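Local coordinates for protein peptidase M28 (Shewanella amazonensis SB2B, PDB 3IIB) that probably acts as a zinc-dependent carboxypeptidase or dipeptidase of the M28 family, hydrolysing peptide bonds, at residues Gly76-Ser81 / Leu90-Leu95; Gln104-Thr109 / Ile221-Gly226. One frame throughout, in Å; residues are numbered along the deposited sequence. Where two conformers were deposited one is given.

Contact 1 (Gly76-Ser81 / Leu90-Leu95)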
loop_
_atom_site.group_PDB
_atom_site.type_symbol
_atom_site.label_atom_id
_atom_site.label_comp_id
_atom_site.label_asym_id
_atom_site.label_seq_id
_atom_site.Cartn_x
_atom_site.Cartn_y
_atom_site.Cartn_z
ATOM N N GLY A 76 17.918 5.681 -9.962
ATOM C CA GLY A 76 17.555 5.082 -11.235
ATOM C C GLY A 76 16.616 3.913 -10.984
ATOM O O GLY A 76 15.749 3.945 -10.086
ATOM N N ILE A 77 16.833 2.863 -11.767
ATOM C CA ILE A 77 16.035 1.646 -11.696
ATOM C C ILE A 77 16.275 0.879 -10.389
ATOM O O ILE A 77 17.346 0.945 -9.784
ATOM C CB ILE A 77 16.347 0.734 -12.942
ATOM C CG1 ILE A 77 15.245 -0.309 -13.177
ATOM C CG2 ILE A 77 17.700 0.054 -12.807
ATOM C CD1 ILE A 77 15.633 -1.358 -14.203
ATOM N N ALA A 78 15.258 0.165 -9.928
ATOM C CA ALA A 78 15.388 -0.735 -8.788
ATOM C C ALA A 78 14.569 -1.974 -9.152
ATOM O O ALA A 78 13.355 -1.896 -9.322
ATOM C CB ALA A 78 14.862 -0.088 -7.509
ATOM N N LYS A 79 15.247 -3.094 -9.318
ATOM C CA LYS A 79 14.604 -4.361 -9.605
ATOM C C LYS A 79 15.257 -5.428 -8.745
ATOM O O LYS A 79 16.480 -5.485 -8.628
ATOM C CB LYS A 79 14.795 -4.749 -11.057
ATOM C CG LYS A 79 14.083 -3.874 -12.037
ATOM C CD LYS A 79 14.479 -4.247 -13.470
ATOM C CE LYS A 79 14.087 -5.682 -13.821
ATOM N NZ LYS A 79 14.315 -5.973 -15.281
ATOM N N ALA A 80 14.450 -6.249 -8.103
ATOM C CA ALA A 80 14.992 -7.367 -7.349
ATOM C C ALA A 80 14.061 -8.561 -7.439
ATOM O O ALA A 80 12.854 -8.423 -7.650
ATOM C CB ALA A 80 15.246 -6.982 -5.915
ATOM N N SER A 81 14.637 -9.745 -7.364
ATOM C CA SER A 81 13.803 -10.951 -7.277
ATOM C C SER A 81 14.512 -12.051 -6.519
ATOM O O SER A 81 15.732 -12.020 -6.321
ATOM C CB SER A 81 13.397 -11.412 -8.672
ATOM O OG SER A 81 14.537 -11.832 -9.368
ATOM N N LEU A 90 10.424 -9.340 -6.030
ATOM C CA LEU A 90 10.462 -8.498 -4.851
ATOM C C LEU A 90 10.138 -7.042 -5.203
ATOM O O LEU A 90 10.254 -6.616 -6.369
ATOM C CB LEU A 90 11.840 -8.589 -4.225
ATOM C CG LEU A 90 12.333 -9.958 -3.778
ATOM C CD1 LEU A 90 13.853 -9.920 -3.540
ATOM C CD2 LEU A 90 11.584 -10.510 -2.534
ATOM N N VAL A 91 9.698 -6.283 -4.202
ATOM C CA VAL A 91 9.437 -4.852 -4.360
ATOM C C VAL A 91 10.523 -4.212 -3.476
ATOM O O VAL A 91 10.618 -4.473 -2.274
ATOM C CB VAL A 91 8.021 -4.412 -3.930
ATOM C CG1 VAL A 91 7.959 -2.892 -3.703
ATOM C CG2 VAL A 91 6.945 -4.852 -5.025
ATOM N N VAL A 92 11.373 -3.459 -4.126
ATOM C CA VAL A 92 12.616 -2.985 -3.535
ATOM C C VAL A 92 12.753 -1.510 -3.859
ATOM O O VAL A 92 12.255 -1.043 -4.881
ATOM C CB VAL A 92 13.827 -3.797 -4.085
ATOM C CG1 VAL A 92 14.048 -3.557 -5.575
ATOM C CG2 VAL A 92 15.097 -3.499 -3.341
ATOM N N THR A 93 13.510 -0.805 -3.033
ATOM C CA THR A 93 13.992 0.518 -3.394
ATOM C C THR A 93 15.411 0.734 -2.853
ATOM O O THR A 93 15.770 0.230 -1.793
ATOM C CB THR A 93 13.025 1.614 -2.877
ATOM O OG1 THR A 93 13.308 2.846 -3.555
ATOM C CG2 THR A 93 13.160 1.777 -1.375
ATOM N N ALA A 94 16.206 1.511 -3.575
ATOM C CA ALA A 94 17.548 1.837 -3.125
ATOM C C ALA A 94 17.427 2.664 -1.840
ATOM O O ALA A 94 16.526 3.524 -1.714
ATOM C CB ALA A 94 18.302 2.668 -4.214
ATOM N N LEU A 95 18.360 2.433 -0.927
ATOM C CA LEU A 95 18.580 3.357 0.173
ATOM C C LEU A 95 19.187 4.626 -0.384
ATOM O O LEU A 95 19.947 4.596 -1.342
ATOM C CB LEU A 95 19.460 2.732 1.260
ATOM C CG LEU A 95 18.875 1.448 1.879
ATOM C CD1 LEU A 95 19.746 1.002 3.105
ATOM C CD2 LEU A 95 17.402 1.605 2.242
HETATM O O HOH W 1 11.679 -5.586 -8.276
#
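Leu90 and Val92 each lay a methyl group over a peptide unit of the facing strand. CD1 of Leu90 sits over the face of the Ser81 carbonyl, 3.7 Å from Ser81 C, while CG1 of Val92 lies over the Lys79-Ala80 peptide, 3.7 Å from Ala80 N. The Ala80 carbonyl receives the N-H of Leu90 from above its plane, about 40° out of it, over 3.1 Å from Leu90 N to Ala80 O. The N-H of Ala80 reaches Leu90 only through a water, which accepts from Ala80 N and donates to Leu90 O at 2.6 Å. One direct bond and one water thus join the two residues, and the N-to-C directions of strands 76-81 and 92-94 make 139°, well short of straight antiparallel.

Small and branched apolar side chains pack between the two strands. Val92 has CG1 between its backbone N and carbonyl carbon (chi1 66°), a rotation that carries this branch across to Ala80 CB at 3.6 Å. Ala78 CB meets the same methyl more loosely, at 4.1 Å. Alanine suits both places, because Ala80 also packs on Leu223 and Ala78 on Leu225 in the next strand, probably leaving little space for a longer side chain. Leu90 is buried, and its branched end reaches both Ala80 CB and the Ser81 backbone. Replacing Leu90 with alanine is likely to uncover the face of the Ser81 carbonyl and leave Ala80 CB with less apolar cover. Thr93 turns away from the facing strand, and its OG1 is hydrogen-bonded to Glu263. These features belong to a beta hairpin, strands 62-84 and 88-94, whose second strand also pairs with strand 198-201 in a mixed sheet.

Contact 2 (Gln104-Thr109 / Ile221-Gly226)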
loop_
_atom_site.group_PDB
_atom_site.type_symbol
_atom_site.label_atom_id
_atom_site.label_comp_id
_atom_site.label_asym_id
_atom_site.label_seq_id
_atom_site.Cartn_x
_atom_site.Cartn_y
_atom_site.Cartn_z
ATOM N N GLN A 104 27.847 -5.851 -14.666
ATOM C CA GLN A 104 27.729 -7.312 -14.836
ATOM C C GLN A 104 26.471 -7.888 -14.169
ATOM O O GLN A 104 26.024 -8.986 -14.524
ATOM C CB GLN A 104 28.954 -8.009 -14.250
ATOM N N GLY A 105 25.914 -7.135 -13.212
ATOM C CA GLY A 105 24.726 -7.522 -12.448
ATOM C C GLY A 105 25.104 -8.096 -11.094
ATOM O O GLY A 105 26.283 -8.419 -10.851
ATOM N N LEU A 106 24.127 -8.211 -10.208
ATOM C CA LEU A 106 24.360 -8.777 -8.870
ATOM C C LEU A 106 23.354 -9.875 -8.475
ATOM O O LEU A 106 22.174 -9.600 -8.248
ATOM C CB LEU A 106 24.327 -7.687 -7.832
ATOM C CG LEU A 106 24.666 -8.027 -6.391
ATOM C CD1 LEU A 106 26.055 -8.691 -6.297
ATOM C CD2 LEU A 106 24.599 -6.750 -5.531
ATOM N N SER A 107 23.845 -11.100 -8.381
ATOM C CA SER A 107 23.058 -12.239 -7.901
ATOM C C SER A 107 23.916 -12.917 -6.828
ATOM O O SER A 107 25.095 -13.142 -7.053
ATOM C CB SER A 107 22.763 -13.219 -9.039
ATOM O OG SER A 107 22.012 -12.609 -10.083
ATOM N N ALA A 108 23.335 -13.231 -5.675
ATOM C CA ALA A 108 24.106 -13.741 -4.551
ATOM C C ALA A 108 23.217 -14.410 -3.553
ATOM O O ALA A 108 22.040 -14.048 -3.429
ATOM C CB ALA A 108 24.863 -12.602 -3.847
ATOM N N THR A 109 23.805 -15.338 -2.803
ATOM C CA THR A 109 23.160 -15.937 -1.628
ATOM C C THR A 109 23.096 -14.918 -0.513
ATOM O O THR A 109 24.034 -14.135 -0.315
ATOM C CB THR A 109 23.961 -17.156 -1.174
ATOM O OG1 THR A 109 23.974 -18.080 -2.263
ATOM C CG2 THR A 109 23.375 -17.810 0.079
ATOM N N ILE A 221 19.218 -14.101 -4.338
ATOM C CA ILE A 221 18.460 -13.010 -4.952
ATOM C C ILE A 221 19.252 -12.403 -6.109
ATOM O O ILE A 221 20.467 -12.582 -6.201
ATOM C CB ILE A 221 18.046 -11.919 -3.924
ATOM C CG1 ILE A 221 19.235 -11.102 -3.408
ATOM C CG2 ILE A 221 17.282 -12.571 -2.747
ATOM C CD1 ILE A 221 18.790 -9.871 -2.601
ATOM N N SER A 222 18.523 -11.727 -6.985
ATOM C CA SER A 222 19.058 -10.792 -7.966
ATOM C C SER A 222 18.726 -9.377 -7.510
ATOM O O SER A 222 17.607 -9.140 -7.038
ATOM C CB SER A 222 18.418 -11.024 -9.325
ATOM O OG SER A 222 18.931 -10.085 -10.277
ATOM N N LEU A 223 19.687 -8.445 -7.606
ATOM C CA LEU A 223 19.471 -7.049 -7.229
ATOM C C LEU A 223 20.098 -6.125 -8.276
ATOM O O LEU A 223 21.278 -6.268 -8.645
ATOM C CB LEU A 223 20.106 -6.744 -5.874
ATOM C CG LEU A 223 19.964 -5.328 -5.311
ATOM C CD1 LEU A 223 18.509 -4.910 -5.003
ATOM C CD2 LEU A 223 20.825 -5.223 -4.029
ATOM N N GLU A 224 19.285 -5.186 -8.741
ATOM C CA GLU A 224 19.705 -4.216 -9.733
ATOM C C GLU A 224 19.295 -2.872 -9.215
ATOM O O GLU A 224 18.114 -2.683 -8.913
ATOM C CB GLU A 224 19.019 -4.471 -11.072
ATOM C CG GLU A 224 19.460 -3.489 -12.131
ATOM C CD GLU A 224 18.935 -3.795 -13.510
ATOM O OE1 GLU A 224 18.108 -4.727 -13.667
ATOM O OE2 GLU A 224 19.401 -3.095 -14.438
ATOM N N LEU A 225 20.282 -1.970 -9.083
ATOM C CA LEU A 225 20.057 -0.597 -8.675
ATOM C C LEU A 225 20.802 0.334 -9.594
ATOM O O LEU A 225 21.999 0.167 -9.854
ATOM C CB LEU A 225 20.502 -0.322 -7.242
ATOM C CG LEU A 225 19.868 -1.167 -6.139
ATOM C CD1 LEU A 225 20.611 -0.891 -4.813
ATOM C CD2 LEU A 225 18.330 -0.954 -6.002
ATOM N N GLY A 226 20.068 1.305 -10.111
ATOM C CA GLY A 226 20.661 2.340 -10.928
ATOM C C GLY A 226 20.648 3.535 -9.984
ATOM O O GLY A 226 19.707 3.741 -9.205
HETATM O O HOH W 2 22.291 -6.536 -10.996
HETATM O O HOH W 3 21.477 -9.909 -11.018
#
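Leu106 O is gripped chiefly by Leu223 N, at 2.8 Å and nearly along the C=O axis. Water 3 adds a weak bond to the same oxygen, and the CA-H of Ser222 makes a further contact with it. Where a second direct bond of this pair might be expected, a water intervenes: it accepts from Leu106 N at 2.6 Å and donates to Leu223 O. Ala108 and Ile221 need no such help, since Ala108 N gives to Ile221 O and Ile221 N to Ala108 O, each over 3.0 Å. This is antiparallel pairing between strands 106-113 and 220-242, far apart in sequence, and the former continues the mixed sheet to strand 131-134 as a parallel neighbour. Between the bonded pairs, Ser107 and Ser222 put their hydroxyls on one face. With OG anti to the backbone N (chi1 179°), Ser222 OG holds water 3 at 2.7 Å; Ser107 OG, 2.9 Å from it in one of two conformers, is less certain. Serine fits this more open, watered face. Leu106, Ala108, Ile221 and Leu223 occupy the other, apolar one: the first three pack on Ile131, Leu223 on Val92, and Leu106 CD2 approaches Leu223 CD2 to 4.3 Å.

Overall arrangement
Contacts 1 and 2 lie in one sheet, their centres about 10 Å apart, and meet where strands 62-84 and 220-242 run antiparallel. Probable hydrogen bonds join them at one end, Gly76 N to Gly226 O at 2.7 Å and Ile77 O to Gly226 N at 2.8 Å. Farther along, Ala80 CB packs on Ser222 O at 3.4 Å. The strand order is therefore 88-94, 62-84, 220-242, 106-113. Contact 1 is the one nearer the two-zinc site: the side chain of Thr93 is about 8 Å from that of His402, a zinc ligand together with Asp269 and Glu304, and about 13 Å from a zinc ion. Contact 2 lies away from the metal site.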